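Local coordinates for protein probable fimbrial chaperone YadV (PDB 5GHU) that probably acts as a periplasmic chaperone of the PapD type, folding pilus subunits for fimbrial assembly, at residues L138-S143 with L151-P156; Y159-S164 with F206-D211; G166-S171 with N200-H205; K173-D178 with M190-L195. All coordinates share one frame; numbering follows the deposited sequence.

Contact 1: residues L138-S143 with L151-P156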
# COMPACT_ATOMS: atom_id res chain seq x y z
N LEU A 138 -2.74 -8.09 -14.58
CA LEU A 138 -1.93 -6.97 -15.17
C LEU A 138 -1.35 -7.36 -16.51
O LEU A 138 -0.90 -8.52 -16.72
CB LEU A 138 -0.79 -6.54 -14.24
CG LEU A 138 -1.24 -6.11 -12.82
CD1 LEU A 138 0.02 -5.74 -11.96
CD2 LEU A 138 -2.20 -4.87 -12.92
N LYS A 139 -1.36 -6.38 -17.42
CA LYS A 139 -0.70 -6.58 -18.71
C LYS A 139 0.55 -5.73 -18.78
O LYS A 139 0.55 -4.55 -18.43
CB LYS A 139 -1.64 -6.20 -19.87
CG LYS A 139 -2.96 -6.98 -19.82
CD LYS A 139 -2.64 -8.44 -19.92
CE LYS A 139 -3.89 -9.29 -20.09
NZ LYS A 139 -3.65 -10.71 -19.66
N TRP A 140 1.62 -6.35 -19.26
CA TRP A 140 2.92 -5.70 -19.31
C TRP A 140 3.43 -5.49 -20.71
O TRP A 140 3.30 -6.36 -21.58
CB TRP A 140 3.95 -6.60 -18.58
CG TRP A 140 3.60 -6.91 -17.14
CD1 TRP A 140 2.64 -7.81 -16.67
CD2 TRP A 140 4.19 -6.32 -15.97
NE1 TRP A 140 2.63 -7.78 -15.31
CE2 TRP A 140 3.56 -6.90 -14.84
CE3 TRP A 140 5.24 -5.37 -15.78
CZ2 TRP A 140 3.86 -6.53 -13.55
CZ3 TRP A 140 5.57 -5.01 -14.46
CH2 TRP A 140 4.90 -5.60 -13.37
N PHE A 141 4.02 -4.31 -20.94
CA PHE A 141 4.54 -3.90 -22.25
C PHE A 141 5.84 -3.17 -22.14
O PHE A 141 6.06 -2.44 -21.16
CB PHE A 141 3.54 -2.93 -22.95
CG PHE A 141 2.16 -3.48 -23.05
CD1 PHE A 141 1.26 -3.37 -21.99
CD2 PHE A 141 1.80 -4.19 -24.18
CE1 PHE A 141 0.02 -3.90 -22.09
CE2 PHE A 141 0.52 -4.67 -24.31
CZ PHE A 141 -0.36 -4.55 -23.25
N TRP A 142 6.70 -3.32 -23.16
CA TRP A 142 7.87 -2.49 -23.24
C TRP A 142 7.37 -1.09 -23.47
O TRP A 142 6.42 -0.88 -24.24
CB TRP A 142 8.79 -2.86 -24.41
CG TRP A 142 9.63 -4.04 -24.17
CD1 TRP A 142 9.53 -5.28 -24.76
CD2 TRP A 142 10.75 -4.12 -23.27
NE1 TRP A 142 10.51 -6.12 -24.27
CE2 TRP A 142 11.27 -5.43 -23.36
CE3 TRP A 142 11.33 -3.21 -22.39
CZ2 TRP A 142 12.39 -5.85 -22.63
CZ3 TRP A 142 12.45 -3.63 -21.65
CH2 TRP A 142 12.95 -4.94 -21.77
N SER A 143 8.05 -0.14 -22.84
CA SER A 143 7.77 1.27 -22.97
C SER A 143 9.08 1.86 -23.49
O SER A 143 10.14 1.61 -22.91
CB SER A 143 7.38 1.87 -21.65
OG SER A 143 7.08 3.23 -21.72
N LEU A 151 8.77 -0.23 -18.48
CA LEU A 151 7.63 -1.06 -18.80
C LEU A 151 6.39 -0.23 -18.59
O LEU A 151 6.30 0.52 -17.63
CB LEU A 151 7.54 -2.26 -17.90
CG LEU A 151 8.81 -3.09 -18.03
CD1 LEU A 151 8.83 -4.12 -16.93
CD2 LEU A 151 8.74 -3.79 -19.35
N ARG A 152 5.44 -0.40 -19.49
CA ARG A 152 4.10 0.15 -19.25
C ARG A 152 3.21 -0.99 -18.77
O ARG A 152 3.19 -2.09 -19.37
CB ARG A 152 3.54 0.79 -20.51
CG ARG A 152 2.11 1.38 -20.35
CD ARG A 152 0.99 0.42 -20.77
NE ARG A 152 1.01 0.20 -22.22
CZ ARG A 152 0.01 -0.39 -22.90
NH1 ARG A 152 -1.11 -0.79 -22.27
NH2 ARG A 152 0.11 -0.53 -24.23
N VAL A 153 2.51 -0.76 -17.68
CA VAL A 153 1.74 -1.80 -17.02
C VAL A 153 0.28 -1.32 -16.97
O VAL A 153 0.04 -0.16 -16.64
CB VAL A 153 2.25 -2.07 -15.61
CG1 VAL A 153 1.60 -3.37 -15.00
CG2 VAL A 153 3.79 -2.25 -15.63
N THR A 154 -0.64 -2.20 -17.33
CA THR A 154 -2.07 -1.83 -17.38
C THR A 154 -2.83 -2.72 -16.43
O THR A 154 -2.70 -3.94 -16.50
CB THR A 154 -2.58 -2.02 -18.78
OG1 THR A 154 -1.98 -1.01 -19.63
CG2 THR A 154 -4.09 -1.81 -18.88
N ASN A 155 -3.63 -2.10 -15.57
CA ASN A 155 -4.47 -2.81 -14.58
C ASN A 155 -5.92 -2.74 -15.00
O ASN A 155 -6.50 -1.66 -14.90
CB ASN A 155 -4.28 -2.13 -13.24
CG ASN A 155 -5.08 -2.82 -12.11
OD1 ASN A 155 -5.81 -3.77 -12.32
ND2 ASN A 155 -4.86 -2.31 -10.91
N PRO A 156 -6.47 -3.83 -15.48
CA PRO A 156 -7.87 -3.85 -15.97
C PRO A 156 -8.89 -4.13 -14.86
O PRO A 156 -10.09 -4.29 -15.19
CB PRO A 156 -7.87 -5.00 -16.98
CG PRO A 156 -6.90 -6.00 -16.34
CD PRO A 156 -5.78 -5.15 -15.67

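Contact 2: residues Y159-S164 with F206-D211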
# COMPACT_ATOMS: atom_id res chain seq x y z
N TYR A 159 -9.13 -3.31 -8.46
CA TYR A 159 -8.27 -3.39 -7.29
C TYR A 159 -6.91 -2.76 -7.52
O TYR A 159 -6.35 -2.84 -8.63
CB TYR A 159 -8.01 -4.87 -6.91
CG TYR A 159 -9.28 -5.64 -6.66
CD1 TYR A 159 -9.98 -5.43 -5.47
CD2 TYR A 159 -9.76 -6.57 -7.59
CE1 TYR A 159 -11.16 -6.16 -5.20
CE2 TYR A 159 -10.94 -7.35 -7.31
CZ TYR A 159 -11.60 -7.11 -6.11
OH TYR A 159 -12.79 -7.78 -5.78
N TYR A 160 -6.39 -2.12 -6.49
CA TYR A 160 -4.96 -1.79 -6.52
C TYR A 160 -4.14 -3.05 -6.59
O TYR A 160 -4.49 -4.11 -6.00
CB TYR A 160 -4.52 -1.00 -5.25
CG TYR A 160 -5.07 0.38 -5.22
CD1 TYR A 160 -6.36 0.66 -4.80
CD2 TYR A 160 -4.31 1.41 -5.72
CE1 TYR A 160 -6.86 1.95 -4.82
CE2 TYR A 160 -4.84 2.75 -5.74
CZ TYR A 160 -6.11 2.96 -5.28
OH TYR A 160 -6.61 4.26 -5.34
N VAL A 161 -2.98 -2.91 -7.25
CA VAL A 161 -1.91 -3.91 -7.10
C VAL A 161 -0.68 -3.23 -6.55
O VAL A 161 -0.24 -2.18 -7.04
CB VAL A 161 -1.55 -4.64 -8.42
CG1 VAL A 161 -0.34 -5.60 -8.20
CG2 VAL A 161 -2.76 -5.46 -8.93
N SER A 162 -0.12 -3.85 -5.48
CA SER A 162 1.07 -3.32 -4.78
C SER A 162 2.16 -4.38 -4.87
O SER A 162 1.85 -5.57 -4.86
CB SER A 162 0.77 -3.09 -3.29
OG SER A 162 -0.26 -2.08 -3.11
N PHE A 163 3.42 -3.94 -4.93
CA PHE A 163 4.52 -4.92 -5.06
C PHE A 163 5.57 -4.76 -3.98
O PHE A 163 5.88 -3.65 -3.52
CB PHE A 163 5.28 -4.71 -6.40
CG PHE A 163 4.39 -4.78 -7.64
CD1 PHE A 163 3.78 -3.63 -8.11
CD2 PHE A 163 4.17 -5.98 -8.27
CE1 PHE A 163 2.94 -3.68 -9.27
CE2 PHE A 163 3.40 -6.07 -9.45
CZ PHE A 163 2.78 -4.89 -9.96
N SER A 164 6.22 -5.88 -3.65
CA SER A 164 7.42 -5.76 -2.81
C SER A 164 8.66 -5.70 -3.69
O SER A 164 9.61 -5.03 -3.33
CB SER A 164 7.47 -6.92 -1.84
OG SER A 164 7.52 -8.17 -2.53
N PHE A 206 7.59 -10.99 -10.52
CA PHE A 206 7.32 -10.03 -9.45
C PHE A 206 6.72 -10.74 -8.25
O PHE A 206 6.27 -11.90 -8.32
CB PHE A 206 6.37 -8.90 -9.95
CG PHE A 206 5.03 -9.39 -10.46
CD1 PHE A 206 4.02 -9.75 -9.53
CD2 PHE A 206 4.79 -9.54 -11.83
CE1 PHE A 206 2.82 -10.23 -9.98
CE2 PHE A 206 3.54 -9.99 -12.29
CZ PHE A 206 2.57 -10.33 -11.33
N TYR A 207 6.77 -10.02 -7.13
CA TYR A 207 6.00 -10.38 -5.95
C TYR A 207 5.11 -9.22 -5.59
O TYR A 207 5.57 -8.14 -5.20
CB TYR A 207 6.93 -10.69 -4.78
CG TYR A 207 7.83 -11.91 -5.04
CD1 TYR A 207 7.34 -13.20 -4.85
CD2 TYR A 207 9.12 -11.75 -5.49
CE1 TYR A 207 8.14 -14.33 -5.05
CE2 TYR A 207 9.92 -12.86 -5.70
CZ TYR A 207 9.40 -14.14 -5.49
OH TYR A 207 10.21 -15.29 -5.70
N ALA A 208 3.82 -9.44 -5.81
CA ALA A 208 2.83 -8.47 -5.34
C ALA A 208 2.46 -8.78 -3.90
O ALA A 208 2.99 -9.71 -3.29
CB ALA A 208 1.60 -8.53 -6.26
N ILE A 209 1.59 -7.94 -3.32
CA ILE A 209 1.30 -8.06 -1.88
C ILE A 209 -0.18 -8.27 -1.68
O ILE A 209 -0.99 -7.56 -2.24
CB ILE A 209 1.71 -6.77 -1.12
CG1 ILE A 209 3.20 -6.53 -1.42
CG2 ILE A 209 1.48 -6.99 0.41
CD1 ILE A 209 3.65 -5.14 -0.95
N ASN A 210 -0.52 -9.32 -0.93
CA ASN A 210 -1.92 -9.59 -0.71
C ASN A 210 -2.49 -8.83 0.49
O ASN A 210 -1.84 -7.99 1.12
CB ASN A 210 -2.18 -11.10 -0.61
CG ASN A 210 -1.65 -11.70 0.69
OD1 ASN A 210 -1.53 -11.04 1.68
ND2 ASN A 210 -1.29 -13.01 0.64
N ASP A 211 -3.78 -9.05 0.78
CA ASP A 211 -4.45 -8.26 1.83
C ASP A 211 -3.82 -8.39 3.20
O ASP A 211 -4.05 -7.54 4.10
CB ASP A 211 -5.92 -8.69 2.00
CG ASP A 211 -6.83 -8.24 0.86
OD1 ASP A 211 -6.46 -7.34 0.07
OD2 ASP A 211 -7.99 -8.74 0.82
O HOH W 1 -1.62 -6.18 -4.49
O HOH W 2 5.31 -9.57 -1.70

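Contact 3: residues G166-S171 with N200-H205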
# COMPACT_ATOMS: atom_id res chain seq x y z
N GLY A 166 10.31 -6.74 -8.10
CA GLY A 166 10.07 -7.33 -9.39
C GLY A 166 11.31 -7.13 -10.21
O GLY A 166 12.17 -6.31 -9.88
N ASP A 167 11.43 -7.90 -11.28
CA ASP A 167 12.58 -7.73 -12.18
C ASP A 167 12.22 -8.20 -13.58
O ASP A 167 11.23 -8.93 -13.83
CB ASP A 167 13.79 -8.54 -11.63
CG ASP A 167 13.43 -10.02 -11.31
OD1 ASP A 167 13.40 -10.81 -12.25
OD2 ASP A 167 13.24 -10.31 -10.13
N LEU A 168 13.06 -7.79 -14.52
CA LEU A 168 12.99 -8.22 -15.89
C LEU A 168 14.21 -9.09 -16.17
O LEU A 168 15.28 -8.75 -15.72
CB LEU A 168 12.99 -6.99 -16.79
CG LEU A 168 12.81 -7.35 -18.25
CD1 LEU A 168 11.96 -6.25 -18.88
CD2 LEU A 168 14.20 -7.41 -18.87
N GLU A 169 14.00 -10.21 -16.85
CA GLU A 169 15.11 -11.11 -17.18
C GLU A 169 15.19 -11.32 -18.66
O GLU A 169 14.19 -11.50 -19.33
CB GLU A 169 14.90 -12.46 -16.50
CG GLU A 169 16.09 -13.08 -15.85
CD GLU A 169 15.63 -13.95 -14.70
OE1 GLU A 169 14.55 -14.57 -14.84
OE2 GLU A 169 16.28 -13.97 -13.67
N ALA A 170 16.41 -11.33 -19.17
CA ALA A 170 16.64 -11.64 -20.57
C ALA A 170 18.03 -12.19 -20.75
O ALA A 170 18.98 -11.57 -20.29
CB ALA A 170 16.46 -10.38 -21.43
N SER A 171 18.14 -13.32 -21.43
CA SER A 171 19.44 -13.92 -21.73
C SER A 171 20.25 -14.11 -20.45
O SER A 171 21.48 -13.88 -20.47
CB SER A 171 20.24 -13.06 -22.72
OG SER A 171 19.53 -12.79 -23.92
N ASN A 200 15.57 -8.95 -26.16
CA ASN A 200 14.85 -10.05 -26.77
C ASN A 200 14.38 -11.10 -25.77
O ASN A 200 15.12 -11.49 -24.85
CB ASN A 200 15.72 -10.74 -27.82
CG ASN A 200 16.16 -9.81 -28.91
OD1 ASN A 200 15.45 -8.86 -29.25
ND2 ASN A 200 17.33 -10.06 -29.48
N SER A 201 13.15 -11.56 -25.97
CA SER A 201 12.55 -12.64 -25.20
C SER A 201 12.61 -12.39 -23.71
O SER A 201 13.00 -13.26 -22.95
CB SER A 201 13.21 -13.97 -25.54
OG SER A 201 13.06 -14.24 -26.92
N ALA A 202 12.22 -11.20 -23.29
CA ALA A 202 12.33 -10.84 -21.88
C ALA A 202 11.13 -11.36 -21.12
O ALA A 202 10.01 -11.50 -21.68
CB ALA A 202 12.43 -9.38 -21.72
N LYS A 203 11.35 -11.61 -19.85
CA LYS A 203 10.24 -12.02 -18.97
C LYS A 203 10.22 -11.14 -17.74
O LYS A 203 11.27 -10.80 -17.18
CB LYS A 203 10.40 -13.49 -18.52
CG LYS A 203 10.82 -14.45 -19.60
CD LYS A 203 10.94 -15.88 -19.05
CE LYS A 203 12.38 -16.24 -18.61
NZ LYS A 203 12.67 -16.04 -17.16
N VAL A 204 9.01 -10.86 -17.24
CA VAL A 204 8.85 -10.14 -15.99
C VAL A 204 8.54 -11.12 -14.89
O VAL A 204 7.81 -12.10 -15.11
CB VAL A 204 7.70 -9.09 -16.11
CG1 VAL A 204 7.35 -8.47 -14.76
CG2 VAL A 204 8.14 -8.04 -17.08
N HIS A 205 9.16 -10.92 -13.72
CA HIS A 205 8.80 -11.70 -12.55
C HIS A 205 8.53 -10.69 -11.42
O HIS A 205 9.20 -9.67 -11.34
CB HIS A 205 9.94 -12.68 -12.19
CG HIS A 205 9.59 -13.59 -11.04
ND1 HIS A 205 9.76 -13.22 -9.73
CD2 HIS A 205 9.03 -14.82 -11.02
CE1 HIS A 205 9.37 -14.21 -8.94
NE2 HIS A 205 8.89 -15.18 -9.70
O HOH W 3 10.79 -10.77 -8.78
O HOH W 4 12.27 -11.90 -14.53
O HOH W 5 11.98 -14.57 -14.63
O HOH W 6 16.00 -13.93 -22.94
O HOH W 7 18.15 -10.94 -24.76

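Contact 4: residues K173-D178 with M190-L195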
# COMPACT_ATOMS: atom_id res chain seq x y z
N LYS A 173 20.31 -12.41 -17.70
CA LYS A 173 20.65 -11.24 -16.94
C LYS A 173 19.37 -10.73 -16.32
O LYS A 173 18.29 -10.78 -16.95
CB LYS A 173 21.29 -10.15 -17.81
CG LYS A 173 22.73 -10.53 -18.23
CD LYS A 173 23.31 -9.48 -19.16
CE LYS A 173 24.20 -8.48 -18.43
NZ LYS A 173 23.44 -7.56 -17.53
N ARG A 174 19.45 -10.28 -15.08
CA ARG A 174 18.27 -9.81 -14.37
C ARG A 174 18.39 -8.32 -14.05
O ARG A 174 19.48 -7.86 -13.66
CB ARG A 174 18.11 -10.63 -13.07
CG ARG A 174 16.96 -10.26 -12.22
CD ARG A 174 16.85 -11.30 -11.07
NE ARG A 174 16.63 -12.67 -11.53
CZ ARG A 174 16.60 -13.74 -10.71
NH1 ARG A 174 16.78 -13.61 -9.41
NH2 ARG A 174 16.41 -14.96 -11.18
N TYR A 175 17.28 -7.58 -14.27
CA TYR A 175 17.27 -6.14 -14.09
C TYR A 175 16.11 -5.79 -13.19
O TYR A 175 14.97 -5.96 -13.55
CB TYR A 175 17.10 -5.44 -15.44
CG TYR A 175 18.12 -5.87 -16.49
CD1 TYR A 175 17.87 -6.98 -17.31
CD2 TYR A 175 19.30 -5.18 -16.65
CE1 TYR A 175 18.79 -7.38 -18.26
CE2 TYR A 175 20.22 -5.57 -17.61
CZ TYR A 175 19.94 -6.66 -18.43
OH TYR A 175 20.85 -7.07 -19.41
N PRO A 176 16.41 -5.28 -12.01
CA PRO A 176 15.34 -4.92 -11.09
C PRO A 176 14.43 -3.88 -11.69
O PRO A 176 14.92 -2.97 -12.35
CB PRO A 176 16.05 -4.33 -9.90
CG PRO A 176 17.41 -5.00 -9.93
CD PRO A 176 17.74 -5.17 -11.39
N ILE A 177 13.13 -4.05 -11.43
CA ILE A 177 12.14 -3.04 -11.79
C ILE A 177 11.88 -2.12 -10.59
O ILE A 177 11.71 -2.61 -9.49
CB ILE A 177 10.85 -3.74 -12.19
CG1 ILE A 177 11.11 -4.60 -13.44
CG2 ILE A 177 9.73 -2.67 -12.44
CD1 ILE A 177 10.01 -5.60 -13.78
N ASP A 178 11.82 -0.81 -10.81
CA ASP A 178 11.37 0.13 -9.79
C ASP A 178 9.85 0.02 -9.68
O ASP A 178 9.10 0.84 -10.24
CB ASP A 178 11.76 1.58 -10.13
CG ASP A 178 13.25 1.84 -10.02
OD1 ASP A 178 14.00 1.02 -9.44
OD2 ASP A 178 13.66 2.91 -10.51
N MET A 190 7.00 1.79 -15.22
CA MET A 190 7.93 1.43 -14.16
C MET A 190 9.27 1.28 -14.82
O MET A 190 9.39 0.62 -15.87
CB MET A 190 7.49 0.13 -13.45
CG MET A 190 6.11 0.24 -12.81
SD MET A 190 5.68 -1.38 -12.11
CE MET A 190 3.90 -1.23 -12.07
N LYS A 191 10.27 1.93 -14.22
CA LYS A 191 11.64 1.93 -14.74
C LYS A 191 12.31 0.55 -14.59
O LYS A 191 12.05 -0.18 -13.63
CB LYS A 191 12.47 2.99 -14.01
CG LYS A 191 12.12 4.42 -14.43
CD LYS A 191 13.13 5.45 -13.88
CE LYS A 191 14.57 5.00 -14.15
NZ LYS A 191 15.62 6.06 -13.92
N VAL A 192 13.14 0.19 -15.57
CA VAL A 192 13.96 -1.04 -15.48
C VAL A 192 15.40 -0.59 -15.29
O VAL A 192 15.96 0.12 -16.12
CB VAL A 192 13.84 -1.94 -16.73
CG1 VAL A 192 14.72 -3.22 -16.59
CG2 VAL A 192 12.38 -2.36 -16.96
N ASN A 193 15.99 -0.98 -14.17
CA ASN A 193 17.34 -0.53 -13.82
C ASN A 193 18.43 -1.28 -14.55
O ASN A 193 18.47 -2.50 -14.55
CB ASN A 193 17.57 -0.65 -12.33
CG ASN A 193 16.70 0.27 -11.54
OD1 ASN A 193 17.04 1.43 -11.31
ND2 ASN A 193 15.55 -0.22 -11.16
N GLY A 194 19.33 -0.53 -15.16
CA GLY A 194 20.57 -1.12 -15.66
C GLY A 194 20.43 -1.71 -17.04
O GLY A 194 21.28 -2.46 -17.48
N LEU A 195 19.35 -1.38 -17.71
CA LEU A 195 19.07 -1.89 -19.04
C LEU A 195 18.84 -0.75 -20.02
O LEU A 195 17.95 0.10 -19.81
CB LEU A 195 17.83 -2.79 -19.02
CG LEU A 195 17.43 -3.33 -20.39
CD1 LEU A 195 18.53 -4.19 -21.00
CD2 LEU A 195 16.13 -4.12 -20.26
O HOH W 8 9.42 3.16 -11.78

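Contact 1: residues L138-S143 with L151-P156
Strands 139-143 and 150-155 form an antiparallel beta hairpin in the immunoglobulin-like C-terminal domain of this PapD-family chaperone. Lys139 and Thr154 are a hydrogen-bonded pair, with Lys139 N to Thr154 O at 2.9 Å, and Phe141 and Arg152 form the next such pair, with Arg152 N to Phe141 O at 2.7 Å. On the face that bears Phe141 and Arg152, the guanidinium lies flat on the phenyl ring as a cation-pi stack, centres 3.8 Å apart and planes at 15°. The Arg152 chain starts with CG anti to the backbone N (chi1 179°) and then bends twice, which folds it back over the ring; Arg152 NH1 reaches Thr154 OG1 at 2.8 Å, in the guanidinium plane. Thr154 OG1 is also bonded to Asp187. On the buried face Val153 CG1 sits over the six-membered ring of Trp140, 3.9 Å from its centroid, while Val153 CG2 touches Trp140 CE3 at 3.4 Å, with Leu151 CD1 beside the ring. At the end of the hairpin Leu138 CD2 rests on Asn155 CB at 3.5 Å. A leucine in place of Arg152 carries no guanidinium, so the Phe141 ring would probably lose its flat cationic cover and Thr154 OG1 its neighbouring donor. The hairpin thus packs apolar groups inward and keeps its charge outside, where the guanidinium lies against Phe141 and gives one N-H to Thr154.

Contact 2: residues Y159-S164 with F206-D211
Phe163 and Ile209 bury equal areas here, followed by Ser164. Phe163 turns the edge of its ring toward the face of Phe206 in an offset edge-to-face pair, centroids 5.5 Å apart and planes at 84°; the closest atoms are Phe163 CE2 and Phe206 CD1 at 3.7 Å. CG of Phe206 lies between its backbone N and carbonyl carbon (chi1 59°), which lays the ring across the Phe163 edge. Trp140 and Pro135 also pack against Phe206. Ile209 works on the backbone instead: its CD1 reaches Phe163 C at 3.6 Å, and its own N donates to Ser162 O at 2.8 Å through a clearly bent bond. Ser164 N donates to Tyr207 O at 2.8 Å, and Ser164 OG stands 3.4 Å from Tyr207 CB. Phe163 and Ala208 make the single bridge between these segments; residues 161-164 and 206-209 run 105° apart, and beyond Ile209 the chains diverge. Water spans both flanks: one molecule joins Ser162 N to Ile209 O, the second Ser164 OG to Ala208 O. Ser162 and Ile209 also touch Arg9 of the N-terminal domain, and Ser162 OG has a weak bond from Lys119; by position these two basic residues probably match the pair that holds the subunit C-terminus in PapD-like chaperones. The chemistry is therefore divided: aromatics pack toward the sandwich interior, while backbone bonds and one water on each flank take up Ser162 N and O, Ser164 N and the carbonyls of Tyr207, Ala208 and Ile209; the Ser162 flank faces the N-terminal domain.

Contact 3: residues G166-S171 with N200-H205
Asp167 places CG between its backbone N and carbonyl carbon (chi1 51°), and His205 carries CG opposite its own N (chi1 -176°), which stands the two groups side by side with carboxylate and imidazole planes 15° apart. One water spans them, donating to Asp167 OD2 at 2.8 Å and lying in the imidazole plane 2.8 Å from His205 ND1; His205 NE2 is held by Glu217. Further along, Lys203 bends near its end and crosses Glu169 obliquely, giving a salt bridge with a weak hydrogen bond, Lys203 NZ to Glu169 OE1 3.3 Å. A second water donates to Glu169 OE1 at 2.6 Å, and Arg174 holds the other carboxylate oxygen. Beneath this charged face the backbones zip together: Asp167 N to His205 O and Glu169 N to Lys203 O are each 2.8 Å. The reverse face is apolar, with Leu168 CD2 against Ala202 CB at 3.9 Å. Strands 163-170 and 203-209 are the central pair of a four-stranded antiparallel sheet, flanked by 173-176 and 215-221; Leu168 and Val204 point from it into the sandwich and meet Trp140, Trp142 and Leu151 of the facing sheet.

Contact 4: residues K173-D178 with M190-L195
Ile177 CG2 packs on Met190 CB at 3.7 Å and Tyr175 CB on Val192 CG1 at 3.5 Å, an apolar seam along one edge of the immunoglobulin-like sandwich, where the end of strand 173-176 and the residues after it meet the end of strand 186-191 and the turn that follows. A single backbone bridge, Ile177 with Val192, joins them. Leu195 crosses Tyr175 at about a right angle, its CB over the ring face, 4.0 Å from the centroid and offset toward the rim. Leu195 ends a type II turn begun at Val192, with Gly194 at the positive phi glycine favours. Outward, Asn193 grips Pro176 O twice: its backbone N from nearly straight ahead at 2.9 Å, its ND2 from above the carbonyl plane at 3.1 Å. The same ND2 gives a short bond of 2.6 Å to Asp178 OD1, coming from 63° out of the carboxylate plane. A leucine in place of Asn193 has no amide to offer, and the Asp178 carboxylate, without that donor, would probably be free to turn. Asp178 N donates to Lys191 O at 2.9 Å, and at the margin a water accepts from Lys191 N and donates to Asp178 O at 2.8 Å.

Overall arrangement
All four contacts belong to the C-terminal domain. Contacts 1 and 3 are regular antiparallel pairs, one in each sheet of the sandwich, each with a buried inner face toward the shared core and a more exposed outer face. Those outer faces differ, a cation-pi stack in contact 1 against a weak salt bridge and waters in contact 3. Contact 2 uses the same two strands as contact 3 at their other end, lies much nearer the centre of the chain, and trades regular pairing for crossed aromatics and bridging water. Contact 4, the most exposed, ties the sheets at their edge through backbone bonds, the Asn193 amide and a small apolar seam; Leu151 N with Met190 O links it to contact 1, and Arg174 with Glu169 to contact 3.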